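Local coordinates for ATP-dependent 6-phosphofructokinase subunit beta (Saccharomyces cerevisiae, PDB 3O8O), which catalyses the ATP-dependent phosphorylation of fructose 6-phosphate to fructose 1,6-bisphosphate, the first committing step of glycolysis, at residues A540-D549 with L575-V583; A585-I595 with L623-S631. One frame throughout, in Å; residues are numbered along the deposited sequence.

In the fold
All four segments belong to the C-terminal PFK domain, to which the activator fructose 2,6-bisphosphate binds. Along the chain, helix 537-558 leads into strand 561-567 and then helix 574-583, which folds back on the first helix in interaction 1, closing a loop that contains that strand. Only after this does interaction 2 open: strand 587-589 is followed by helix 597-614, and strand 622-627 returns beside it. The two loops are thus in series, neither nested nor crossing. In space they meet, since S580 and A585 are joined by a probable backbone hydrogen bond and C548, A576 and S580 pack on L623, S627 and L625, respectively, tying the helix pair to the parallel sheet.

Interaction 1 of 2, residues A540-D549 with L575-V583; sequences ALNALMEYCD and LATYASLAV
L541 and L575 reach for each other with matching first torsions: CG is anti to the backbone N in both (chi1 -172° and 179°), which carries each branched end from the flank of its helix into the space between the two. CD1 of L541 ends over the second helix, 3.4 Å from the backbone N of A579 and 3.7 Å from CB of Y578. CD1 of L575 answers by lying 3.7 Å from CA of L541, against the backbone of the first helix. One turn on, L544 points into the contact and sets CD2 between two partners, at 3.6 Å from CG of L575 and 3.6 Å from CB of A579; the small alanine lets this leucine come close to the second helix. At the far end V583 takes over. Its CG1 lies 3.6 Å from CG of M545, the two side chains running past each other in opposite senses, and also approaches CB of C548 at 3.8 Å, while SD of M545 lies near CB of A582. No hydrogen bond passes directly between the helices; what they share across the interface is apolar packing. D549 brushes V583, but its carboxylate is engaged by R300 in a salt bridge, and R300 also bonds to the carbonyl O of A582. L541 and M545 touch helix 297-316 of the N-terminal half, while C548 and A579 rest on strand 622-627. The segment axes cross at -47° with a closest approach of 9.2 Å. Such close packing of helices on one face of a parallel sheet is characteristic of the alpha/beta architecture of phosphofructokinases, and here the pair runs beside the activator site, with A540 next to L524 and L575 next to Q662.

Interaction 2 of 2, residues A585-I595 with L623-S631; sequences AQVSYVPEEGI and LILKSTNAS
The ring of Y589 has K626 CG at its edge, near the ring plane, and an aliphatic group over each face: V587 CG1 sits 3.6 Å above one face, offset toward the rim, and I595 CG2 lies 4.0 Å above the centre of the other. I624 CG2 approaches CE1 of Y589 obliquely at 3.8 Å. Beneath these side chains the strands pair in parallel: L625 N donates to V587 O, L625 O receives Y589 N at 2.7 Å, and S627 N closes the run on Y589 O. Beyond the strands, P591 packs its CD 3.5 Å from S627 CB and its CG against N629 CB.

K626 leaves the backbone with CG anti to N (chi1 179°) and bends at chi2, passing I595 CD1 on its way to the carbonyls of T628 and L634, where NZ donates, at 3.1 Å to T628 O. Shortened to an alanine, this position would probably leave a gap beside the Y589 ring edge and I595 and take the ammonium donor from the L634 carbonyl, leaving T628 O with the backbone N of S631.

Both strands belong to a beta-alpha-beta crossover through helix 597-614, which packs on the face bearing V587 and I624 and whose D603 accepts from the Y589 hydroxyl. Strand 587-589 ends the four-stranded sheet within this chain, strand 561-567 lies beyond 622-627, and helix 574-583 meets S588 and L625 on the other face.

Interaction 1 of 2, residues A540-D549 with L575-V583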
ATOM      1  N   ALA B 540     -19.573  18.934   7.883  1.00 42.81           N
ATOM      2  CA  ALA B 540     -18.691  17.772   7.940  1.00 43.83           C
ATOM      3  C   ALA B 540     -18.754  17.163   9.336  1.00 45.49           C
ATOM      4  O   ALA B 540     -18.968  15.964   9.501  1.00 46.41           O
ATOM      5  CB  ALA B 540     -17.245  18.193   7.616  1.00 23.35           C
ATOM      6  N   LEU B 541     -18.567  18.019  10.334  1.00 51.98           N
ATOM      7  CA  LEU B 541     -18.580  17.610  11.725  1.00 50.69           C
ATOM      8  C   LEU B 541     -19.800  16.751  12.041  1.00 49.34           C
ATOM      9  O   LEU B 541     -19.722  15.759  12.758  1.00 50.20           O
ATOM     10  CB  LEU B 541     -18.565  18.849  12.630  1.00 50.61           C
ATOM     11  CG  LEU B 541     -18.383  18.483  14.105  1.00 50.53           C
ATOM     12  CD1 LEU B 541     -17.042  17.795  14.239  1.00 49.89           C
ATOM     13  CD2 LEU B 541     -18.433  19.679  15.006  1.00 49.67           C
ATOM     14  N   ASN B 542     -20.939  17.130  11.499  1.00 33.81           N
ATOM     15  CA  ASN B 542     -22.140  16.366  11.767  1.00 33.09           C
ATOM     16  C   ASN B 542     -22.126  15.054  10.995  1.00 33.11           C
ATOM     17  O   ASN B 542     -22.506  14.001  11.512  1.00 33.49           O
ATOM     18  CB  ASN B 542     -23.374  17.196  11.405  1.00 56.14           C
ATOM     19  CG  ASN B 542     -23.827  18.074  12.539  1.00 56.82           C
ATOM     20  OD1 ASN B 542     -24.514  17.612  13.461  1.00 56.82           O
ATOM     21  ND2 ASN B 542     -23.433  19.350  12.495  1.00 57.65           N
ATOM     22  N   ALA B 543     -21.690  15.137   9.748  1.00 42.07           N
ATOM     23  CA  ALA B 543     -21.619  13.985   8.875  1.00 40.56           C
ATOM     24  C   ALA B 543     -20.824  12.889   9.544  1.00 40.63           C
ATOM     25  O   ALA B 543     -21.239  11.720   9.580  1.00 39.24           O
ATOM     26  CB  ALA B 543     -20.941  14.373   7.590  1.00 18.13           C
ATOM     27  N   LEU B 544     -19.662  13.284  10.062  1.00 34.22           N
ATOM     28  CA  LEU B 544     -18.759  12.364  10.727  1.00 32.68           C
ATOM     29  C   LEU B 544     -19.361  11.898  12.028  1.00 33.21           C
ATOM     30  O   LEU B 544     -19.371  10.713  12.314  1.00 33.91           O
ATOM     31  CB  LEU B 544     -17.415  13.030  10.975  1.00 33.43           C
ATOM     32  CG  LEU B 544     -16.325  12.197  11.655  1.00 33.83           C
ATOM     33  CD1 LEU B 544     -16.165  10.887  10.931  1.00 34.71           C
ATOM     34  CD2 LEU B 544     -14.999  12.927  11.626  1.00 33.89           C
ATOM     35  N   MET B 545     -19.898  12.828  12.802  1.00 41.38           N
ATOM     36  CA  MET B 545     -20.495  12.484  14.079  1.00 44.01           C
ATOM     37  C   MET B 545     -21.597  11.439  13.959  1.00 44.27           C
ATOM     38  O   MET B 545     -21.631  10.478  14.725  1.00 44.59           O
ATOM     39  CB  MET B 545     -21.050  13.722  14.759  1.00 43.72           C
ATOM     40  CG  MET B 545     -21.820  13.400  16.003  1.00 44.11           C
ATOM     41  SD  MET B 545     -22.873  14.772  16.527  1.00 45.36           S
ATOM     42  CE  MET B 545     -24.202  14.626  15.399  1.00 43.13           C
ATOM     43  N   GLU B 546     -22.512  11.621  13.014  1.00 48.76           N
ATOM     44  CA  GLU B 546     -23.579  10.644  12.850  1.00 49.46           C
ATOM     45  C   GLU B 546     -23.018   9.295  12.396  1.00 48.82           C
ATOM     46  O   GLU B 546     -23.487   8.244  12.835  1.00 48.48           O
ATOM     47  CB  GLU B 546     -24.610  11.146  11.854  1.00 59.82           C
ATOM     48  CG  GLU B 546     -25.325  12.344  12.345  1.00 61.56           C
ATOM     49  CD  GLU B 546     -26.492  12.682  11.472  1.00 62.52           C
ATOM     50  OE1 GLU B 546     -26.255  12.884  10.270  1.00 62.28           O
ATOM     51  OE2 GLU B 546     -27.641  12.747  11.975  1.00 63.80           O
ATOM     52  N   TYR B 547     -22.020   9.335  11.513  1.00 58.89           N
ATOM     53  CA  TYR B 547     -21.389   8.122  11.015  1.00 56.60           C
ATOM     54  C   TYR B 547     -20.899   7.352  12.234  1.00 57.61           C
ATOM     55  O   TYR B 547     -21.249   6.180  12.426  1.00 56.84           O
ATOM     56  CB  TYR B 547     -20.206   8.479  10.136  1.00 37.37           C
ATOM     57  CG  TYR B 547     -19.465   7.294   9.538  1.00 36.56           C
ATOM     58  CD1 TYR B 547     -19.786   6.809   8.288  1.00 34.84           C
ATOM     59  CD2 TYR B 547     -18.419   6.676  10.232  1.00 36.97           C
ATOM     60  CE1 TYR B 547     -19.098   5.757   7.735  1.00 35.30           C
ATOM     61  CE2 TYR B 547     -17.715   5.604   9.684  1.00 36.42           C
ATOM     62  CZ  TYR B 547     -18.065   5.156   8.430  1.00 36.49           C
ATOM     63  OH  TYR B 547     -17.384   4.120   7.846  1.00 35.90           O
ATOM     64  N   CYS B 548     -20.093   8.026  13.056  1.00 47.59           N
ATOM     65  CA  CYS B 548     -19.554   7.440  14.282  1.00 48.15           C
ATOM     66  C   CYS B 548     -20.608   6.850  15.226  1.00 49.10           C
ATOM     67  O   CYS B 548     -20.403   5.793  15.818  1.00 49.38           O
ATOM     68  CB  CYS B 548     -18.757   8.482  15.024  1.00 38.76           C
ATOM     69  SG  CYS B 548     -17.316   8.833  14.153  1.00 37.25           S
ATOM     70  N   ASP B 549     -21.730   7.538  15.378  1.00 30.92           N
ATOM     71  CA  ASP B 549     -22.790   7.039  16.234  1.00 31.80           C
ATOM     72  C   ASP B 549     -23.180   5.697  15.693  1.00 32.19           C
ATOM     73  O   ASP B 549     -23.293   4.742  16.412  1.00 34.92           O
ATOM     74  CB  ASP B 549     -24.040   7.936  16.197  1.00 49.72           C
ATOM     75  CG  ASP B 549     -23.886   9.200  16.992  1.00 51.39           C
ATOM     76  OD1 ASP B 549     -23.210   9.177  18.036  1.00 53.53           O
ATOM     77  OD2 ASP B 549     -24.462  10.213  16.578  1.00 51.71           O
ATOM     78  N   LEU B 575     -11.294  18.506  12.712  1.00 32.48           N
ATOM     79  CA  LEU B 575     -12.435  17.610  12.551  1.00 31.11           C
ATOM     80  C   LEU B 575     -12.404  16.385  13.458  1.00 32.40           C
ATOM     81  O   LEU B 575     -13.399  16.052  14.106  1.00 32.16           O
ATOM     82  CB  LEU B 575     -12.549  17.180  11.098  1.00 22.00           C
ATOM     83  CG  LEU B 575     -13.685  16.201  10.730  1.00 21.96           C
ATOM     84  CD1 LEU B 575     -15.089  16.720  11.067  1.00 20.53           C
ATOM     85  CD2 LEU B 575     -13.576  15.929   9.252  1.00 22.47           C
ATOM     86  N   ALA B 576     -11.269  15.706  13.514  1.00 53.50           N
ATOM     87  CA  ALA B 576     -11.167  14.531  14.368  1.00 53.40           C
ATOM     88  C   ALA B 576     -11.415  14.908  15.836  1.00 53.66           C
ATOM     89  O   ALA B 576     -12.112  14.196  16.564  1.00 51.42           O
ATOM     90  CB  ALA B 576      -9.796  13.910  14.209  1.00 18.35           C
ATOM     91  N   THR B 577     -10.852  16.039  16.258  1.00 49.70           N
ATOM     92  CA  THR B 577     -10.996  16.495  17.632  1.00 50.85           C
ATOM     93  C   THR B 577     -12.421  16.754  18.038  1.00 51.44           C
ATOM     94  O   THR B 577     -12.911  16.148  18.993  1.00 50.82           O
ATOM     95  CB  THR B 577     -10.201  17.767  17.910  1.00 44.64           C
ATOM     96  OG1 THR B 577      -8.800  17.497  17.755  1.00 45.08           O
ATOM     97  CG2 THR B 577     -10.481  18.254  19.326  1.00 41.77           C
ATOM     98  N   TYR B 578     -13.095  17.644  17.324  1.00 56.95           N
ATOM     99  CA  TYR B 578     -14.474  17.929  17.684  1.00 59.56           C
ATOM    100  C   TYR B 578     -15.398  16.739  17.486  1.00 58.37           C
ATOM    101  O   TYR B 578     -16.313  16.522  18.288  1.00 58.96           O
ATOM    102  CB  TYR B 578     -14.986  19.192  16.969  1.00 66.60           C
ATOM    103  CG  TYR B 578     -14.396  20.423  17.624  1.00 68.67           C
ATOM    104  CD1 TYR B 578     -13.096  20.839  17.329  1.00 69.73           C
ATOM    105  CD2 TYR B 578     -15.052  21.046  18.688  1.00 69.67           C
ATOM    106  CE1 TYR B 578     -12.467  21.820  18.089  1.00 70.25           C
ATOM    107  CE2 TYR B 578     -14.423  22.031  19.451  1.00 70.19           C
ATOM    108  CZ  TYR B 578     -13.140  22.404  19.148  1.00 69.54           C
ATOM    109  OH  TYR B 578     -12.520  23.345  19.917  1.00 69.57           O
ATOM    110  N   ALA B 579     -15.150  15.946  16.450  1.00 33.54           N
ATOM    111  CA  ALA B 579     -15.991  14.763  16.229  1.00 33.64           C
ATOM    112  C   ALA B 579     -15.854  13.881  17.480  1.00 32.91           C
ATOM    113  O   ALA B 579     -16.846  13.461  18.119  1.00 32.50           O
ATOM    114  CB  ALA B 579     -15.524  14.002  14.987  1.00 47.91           C
ATOM    115  N   SER B 580     -14.597  13.627  17.818  1.00 33.44           N
ATOM    116  CA  SER B 580     -14.266  12.840  18.972  1.00 34.03           C
ATOM    117  C   SER B 580     -15.026  13.364  20.203  1.00 33.19           C
ATOM    118  O   SER B 580     -15.719  12.613  20.900  1.00 33.20           O
ATOM    119  CB  SER B 580     -12.757  12.903  19.205  1.00 67.40           C
ATOM    120  OG  SER B 580     -12.412  12.367  20.470  1.00 69.66           O
ATOM    121  N   LEU B 581     -14.904  14.656  20.476  1.00 43.84           N
ATOM    122  CA  LEU B 581     -15.577  15.194  21.641  1.00 42.38           C
ATOM    123  C   LEU B 581     -17.081  14.975  21.557  1.00 43.10           C
ATOM    124  O   LEU B 581     -17.709  14.638  22.557  1.00 43.26           O
ATOM    125  CB  LEU B 581     -15.286  16.684  21.789  1.00 39.58           C
ATOM    126  CG  LEU B 581     -15.750  17.363  23.078  1.00 39.57           C
ATOM    127  CD1 LEU B 581     -14.819  16.961  24.179  1.00 39.76           C
ATOM    128  CD2 LEU B 581     -15.722  18.865  22.936  1.00 39.04           C
ATOM    129  N   ALA B 582     -17.648  15.145  20.361  1.00 48.70           N
ATOM    130  CA  ALA B 582     -19.081  15.007  20.147  1.00 48.06           C
ATOM    131  C   ALA B 582     -19.663  13.603  20.219  1.00 48.94           C
ATOM    132  O   ALA B 582     -20.872  13.435  20.413  1.00 48.32           O
ATOM    133  CB  ALA B 582     -19.439  15.613  18.846  1.00 26.59           C
ATOM    134  N   VAL B 583     -18.833  12.587  20.041  1.00 45.80           N
ATOM    135  CA  VAL B 583     -19.351  11.227  20.119  1.00 45.17           C
ATOM    136  C   VAL B 583     -18.725  10.503  21.284  1.00 44.70           C
ATOM    137  O   VAL B 583     -18.980   9.327  21.494  1.00 44.41           O
ATOM    138  CB  VAL B 583     -19.061  10.413  18.855  1.00 39.74           C
ATOM    139  CG1 VAL B 583     -19.806  11.007  17.686  1.00 39.56           C
ATOM    140  CG2 VAL B 583     -17.554  10.382  18.577  1.00 39.64           C
TER

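Interaction 2 of 2, residues A585-I595 with L623-S631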
ATOM      1  N   ALA B 585     -15.479   9.812  21.707  1.00 42.30           N
ATOM      2  CA  ALA B 585     -14.478   8.857  21.253  1.00 42.76           C
ATOM      3  C   ALA B 585     -13.496   8.622  22.390  1.00 42.70           C
ATOM      4  O   ALA B 585     -13.119   9.539  23.104  1.00 42.32           O
ATOM      5  CB  ALA B 585     -13.744   9.389  20.018  1.00 50.52           C
ATOM      6  N   GLN B 586     -13.094   7.377  22.546  1.00 46.58           N
ATOM      7  CA  GLN B 586     -12.182   7.008  23.591  1.00 47.57           C
ATOM      8  C   GLN B 586     -10.818   7.561  23.244  1.00 47.48           C
ATOM      9  O   GLN B 586     -10.175   8.243  24.047  1.00 46.89           O
ATOM     10  CB  GLN B 586     -12.146   5.489  23.701  1.00 66.39           C
ATOM     11  CG  GLN B 586     -11.249   4.965  24.795  1.00 69.23           C
ATOM     12  CD  GLN B 586     -11.625   5.498  26.160  1.00 69.72           C
ATOM     13  OE1 GLN B 586     -11.300   6.637  26.519  1.00 68.50           O
ATOM     14  NE2 GLN B 586     -12.320   4.672  26.934  1.00 70.18           N
ATOM     15  N   VAL B 587     -10.380   7.276  22.028  1.00 74.19           N
ATOM     16  CA  VAL B 587      -9.090   7.753  21.566  1.00 74.61           C
ATOM     17  C   VAL B 587      -9.266   8.527  20.271  1.00 74.76           C
ATOM     18  O   VAL B 587     -10.225   8.304  19.539  1.00 76.41           O
ATOM     19  CB  VAL B 587      -8.144   6.585  21.272  1.00 58.97           C
ATOM     20  CG1 VAL B 587      -6.728   7.109  21.033  1.00 58.69           C
ATOM     21  CG2 VAL B 587      -8.185   5.598  22.403  1.00 58.11           C
ATOM     22  N   SER B 588      -8.354   9.452  20.011  1.00 40.52           N
ATOM     23  CA  SER B 588      -8.361  10.206  18.777  1.00 40.40           C
ATOM     24  C   SER B 588      -6.899  10.573  18.423  1.00 40.49           C
ATOM     25  O   SER B 588      -6.143  11.100  19.253  1.00 40.32           O
ATOM     26  CB  SER B 588      -9.225  11.444  18.924  1.00 42.14           C
ATOM     27  OG  SER B 588      -8.515  12.472  19.576  1.00 43.22           O
ATOM     28  N   TYR B 589      -6.487  10.257  17.203  1.00 44.84           N
ATOM     29  CA  TYR B 589      -5.134  10.558  16.776  1.00 45.10           C
ATOM     30  C   TYR B 589      -5.179  11.679  15.734  1.00 45.74           C
ATOM     31  O   TYR B 589      -5.986  11.619  14.801  1.00 47.16           O
ATOM     32  CB  TYR B 589      -4.488   9.304  16.178  1.00 46.89           C
ATOM     33  CG  TYR B 589      -4.266   8.192  17.168  1.00 46.77           C
ATOM     34  CD1 TYR B 589      -4.692   6.898  16.893  1.00 46.54           C
ATOM     35  CD2 TYR B 589      -3.645   8.430  18.384  1.00 45.89           C
ATOM     36  CE1 TYR B 589      -4.503   5.868  17.821  1.00 46.17           C
ATOM     37  CE2 TYR B 589      -3.453   7.418  19.311  1.00 45.71           C
ATOM     38  CZ  TYR B 589      -3.882   6.140  19.027  1.00 46.21           C
ATOM     39  OH  TYR B 589      -3.679   5.118  19.931  1.00 46.91           O
ATOM     40  N   VAL B 590      -4.318  12.690  15.887  1.00 40.97           N
ATOM     41  CA  VAL B 590      -4.290  13.815  14.959  1.00 39.39           C
ATOM     42  C   VAL B 590      -2.950  14.069  14.315  1.00 39.09           C
ATOM     43  O   VAL B 590      -1.920  13.703  14.854  1.00 37.21           O
ATOM     44  CB  VAL B 590      -4.742  15.068  15.642  1.00 22.48           C
ATOM     45  CG1 VAL B 590      -6.258  14.990  15.861  1.00 22.53           C
ATOM     46  CG2 VAL B 590      -3.996  15.233  16.966  1.00 21.61           C
ATOM     47  N   PRO B 591      -2.943  14.738  13.154  1.00 47.86           N
ATOM     48  CA  PRO B 591      -1.689  15.012  12.445  1.00 47.81           C
ATOM     49  C   PRO B 591      -0.671  15.747  13.270  1.00 49.30           C
ATOM     50  O   PRO B 591       0.513  15.442  13.229  1.00 48.18           O
ATOM     51  CB  PRO B 591      -2.135  15.834  11.234  1.00 40.19           C
ATOM     52  CG  PRO B 591      -3.598  15.477  11.065  1.00 39.97           C
ATOM     53  CD  PRO B 591      -4.081  15.399  12.490  1.00 39.93           C
ATOM     54  N   GLU B 592      -1.135  16.725  14.023  1.00 48.87           N
ATOM     55  CA  GLU B 592      -0.234  17.518  14.831  1.00 50.96           C
ATOM     56  C   GLU B 592       0.498  16.729  15.917  1.00 51.46           C
ATOM     57  O   GLU B 592       1.566  17.129  16.353  1.00 51.24           O
ATOM     58  CB  GLU B 592      -1.011  18.684  15.426  1.00 62.03           C
ATOM     59  CG  GLU B 592      -1.767  19.478  14.349  1.00 63.24           C
ATOM     60  CD  GLU B 592      -3.254  19.130  14.271  1.00 63.73           C
ATOM     61  OE1 GLU B 592      -3.614  17.992  14.641  1.00 63.02           O
ATOM     62  OE2 GLU B 592      -4.057  19.995  13.829  1.00 64.34           O
ATOM     63  N   GLU B 593      -0.061  15.598  16.333  1.00 46.33           N
ATOM     64  CA  GLU B 593       0.550  14.779  17.370  1.00 47.16           C
ATOM     65  C   GLU B 593       1.195  13.508  16.873  1.00 46.25           C
ATOM     66  O   GLU B 593       2.237  13.099  17.383  1.00 47.82           O
ATOM     67  CB  GLU B 593      -0.470  14.387  18.410  1.00 74.64           C
ATOM     68  CG  GLU B 593      -0.798  15.458  19.396  1.00 77.72           C
ATOM     69  CD  GLU B 593      -1.699  14.921  20.481  1.00 80.03           C
ATOM     70  OE1 GLU B 593      -1.405  13.814  20.979  1.00 81.12           O
ATOM     71  OE2 GLU B 593      -2.694  15.591  20.836  1.00 81.12           O
ATOM     72  N   GLY B 594       0.566  12.862  15.901  1.00 53.52           N
ATOM     73  CA  GLY B 594       1.111  11.626  15.365  1.00 50.23           C
ATOM     74  C   GLY B 594       0.654  10.450  16.202  1.00 50.10           C
ATOM     75  O   GLY B 594      -0.212  10.590  17.076  1.00 49.70           O
ATOM     76  N   ILE B 595       1.202   9.274  15.939  1.00 45.08           N
ATOM     77  CA  ILE B 595       0.824   8.119  16.733  1.00 43.43           C
ATOM     78  C   ILE B 595       2.133   7.445  17.112  1.00 43.62           C
ATOM     79  O   ILE B 595       2.709   6.701  16.324  1.00 44.65           O
ATOM     80  CB  ILE B 595      -0.033   7.107  15.934  1.00 22.44           C
ATOM     81  CG1 ILE B 595      -1.284   7.762  15.349  1.00 22.44           C
ATOM     82  CG2 ILE B 595      -0.443   5.981  16.840  1.00 22.44           C
ATOM     83  CD1 ILE B 595      -2.095   6.816  14.507  1.00 57.60           C
ATOM     84  N   LEU B 623     -14.606   3.762  20.165  1.00 30.50           N
ATOM     85  CA  LEU B 623     -14.170   4.364  18.915  1.00 28.61           C
ATOM     86  C   LEU B 623     -12.817   5.032  19.051  1.00 28.69           C
ATOM     87  O   LEU B 623     -12.505   5.668  20.060  1.00 28.83           O
ATOM     88  CB  LEU B 623     -15.148   5.441  18.440  1.00 39.97           C
ATOM     89  CG  LEU B 623     -16.579   5.076  18.110  1.00 40.12           C
ATOM     90  CD1 LEU B 623     -17.296   6.304  17.624  1.00 39.89           C
ATOM     91  CD2 LEU B 623     -16.591   4.008  17.028  1.00 41.68           C
ATOM     92  N   ILE B 624     -12.018   4.903  18.009  1.00 44.30           N
ATOM     93  CA  ILE B 624     -10.716   5.522  17.963  1.00 43.50           C
ATOM     94  C   ILE B 624     -10.787   6.301  16.665  1.00 42.61           C
ATOM     95  O   ILE B 624     -10.846   5.695  15.594  1.00 42.58           O
ATOM     96  CB  ILE B 624      -9.587   4.471  17.855  1.00 34.75           C
ATOM     97  CG1 ILE B 624      -9.505   3.641  19.131  1.00 34.75           C
ATOM     98  CG2 ILE B 624      -8.264   5.155  17.626  1.00 34.75           C
ATOM     99  CD1 ILE B 624      -8.531   2.517  19.018  1.00 58.78           C
ATOM    100  N   LEU B 625     -10.849   7.628  16.749  1.00 41.45           N
ATOM    101  CA  LEU B 625     -10.894   8.439  15.537  1.00 40.50           C
ATOM    102  C   LEU B 625      -9.470   8.737  15.172  1.00 40.40           C
ATOM    103  O   LEU B 625      -8.667   9.124  16.003  1.00 41.57           O
ATOM    104  CB  LEU B 625     -11.670   9.744  15.733  1.00 29.33           C
ATOM    105  CG  LEU B 625     -13.123   9.616  16.221  1.00 30.29           C
ATOM    106  CD1 LEU B 625     -13.860  10.883  15.818  1.00 30.76           C
ATOM    107  CD2 LEU B 625     -13.827   8.378  15.635  1.00 30.55           C
ATOM    108  N   LYS B 626      -9.148   8.551  13.913  1.00 46.85           N
ATOM    109  CA  LYS B 626      -7.800   8.796  13.502  1.00 47.17           C
ATOM    110  C   LYS B 626      -7.726   9.602  12.216  1.00 47.05           C
ATOM    111  O   LYS B 626      -8.122   9.134  11.156  1.00 46.88           O
ATOM    112  CB  LYS B 626      -7.085   7.447  13.352  1.00 39.52           C
ATOM    113  CG  LYS B 626      -5.636   7.497  12.894  1.00 37.90           C
ATOM    114  CD  LYS B 626      -5.534   7.225  11.438  1.00 35.39           C
ATOM    115  CE  LYS B 626      -4.108   7.324  10.943  1.00 34.76           C
ATOM    116  NZ  LYS B 626      -4.000   6.960   9.484  1.00 34.70           N
ATOM    117  N   SER B 627      -7.256  10.836  12.325  1.00 38.13           N
ATOM    118  CA  SER B 627      -7.064  11.656  11.155  1.00 37.54           C
ATOM    119  C   SER B 627      -6.043  10.866  10.333  1.00 37.28           C
ATOM    120  O   SER B 627      -5.057  10.372  10.888  1.00 36.35           O
ATOM    121  CB  SER B 627      -6.444  13.003  11.541  1.00 47.26           C
ATOM    122  OG  SER B 627      -7.414  13.924  12.033  1.00 48.23           O
ATOM    123  N   THR B 628      -6.263  10.745   9.026  1.00 35.89           N
ATOM    124  CA  THR B 628      -5.332  10.023   8.168  1.00 33.17           C
ATOM    125  C   THR B 628      -3.882  10.504   8.306  1.00 34.31           C
ATOM    126  O   THR B 628      -2.963   9.689   8.426  1.00 35.60           O
ATOM    127  CB  THR B 628      -5.716  10.157   6.706  1.00 21.11           C
ATOM    128  OG1 THR B 628      -7.090   9.785   6.550  1.00 22.09           O
ATOM    129  CG2 THR B 628      -4.851   9.283   5.847  1.00 16.55           C
ATOM    130  N   ASN B 629      -3.675  11.819   8.298  1.00 36.85           N
ATOM    131  CA  ASN B 629      -2.320  12.343   8.397  1.00 36.17           C
ATOM    132  C   ASN B 629      -1.748  12.197   9.773  1.00 36.71           C
ATOM    133  O   ASN B 629      -0.632  12.651  10.046  1.00 36.11           O
ATOM    134  CB  ASN B 629      -2.263  13.792   7.933  1.00 39.65           C
ATOM    135  CG  ASN B 629      -2.372  13.910   6.427  1.00 40.16           C
ATOM    136  OD1 ASN B 629      -2.719  12.933   5.740  1.00 39.83           O
ATOM    137  ND2 ASN B 629      -2.089  15.099   5.896  1.00 39.05           N
ATOM    138  N   ALA B 630      -2.510  11.559  10.655  1.00 32.90           N
ATOM    139  CA  ALA B 630      -1.987  11.315  11.991  1.00 33.44           C
ATOM    140  C   ALA B 630      -0.829  10.298  11.894  1.00 32.12           C
ATOM    141  O   ALA B 630      -0.025  10.192  12.800  1.00 32.04           O
ATOM    142  CB  ALA B 630      -3.069  10.805  12.882  1.00 43.52           C
ATOM    143  N   SER B 631      -0.766   9.549  10.793  1.00 38.51           N
ATOM    144  CA  SER B 631       0.314   8.598  10.554  1.00 39.98           C
ATOM    145  C   SER B 631       0.375   8.077   9.129  1.00 40.15           C
ATOM    146  O   SER B 631      -0.619   7.523   8.631  1.00 40.73           O
ATOM    147  CB  SER B 631       0.216   7.392  11.469  1.00 34.81           C
ATOM    148  OG  SER B 631       1.183   6.429  11.051  1.00 34.71           O
TER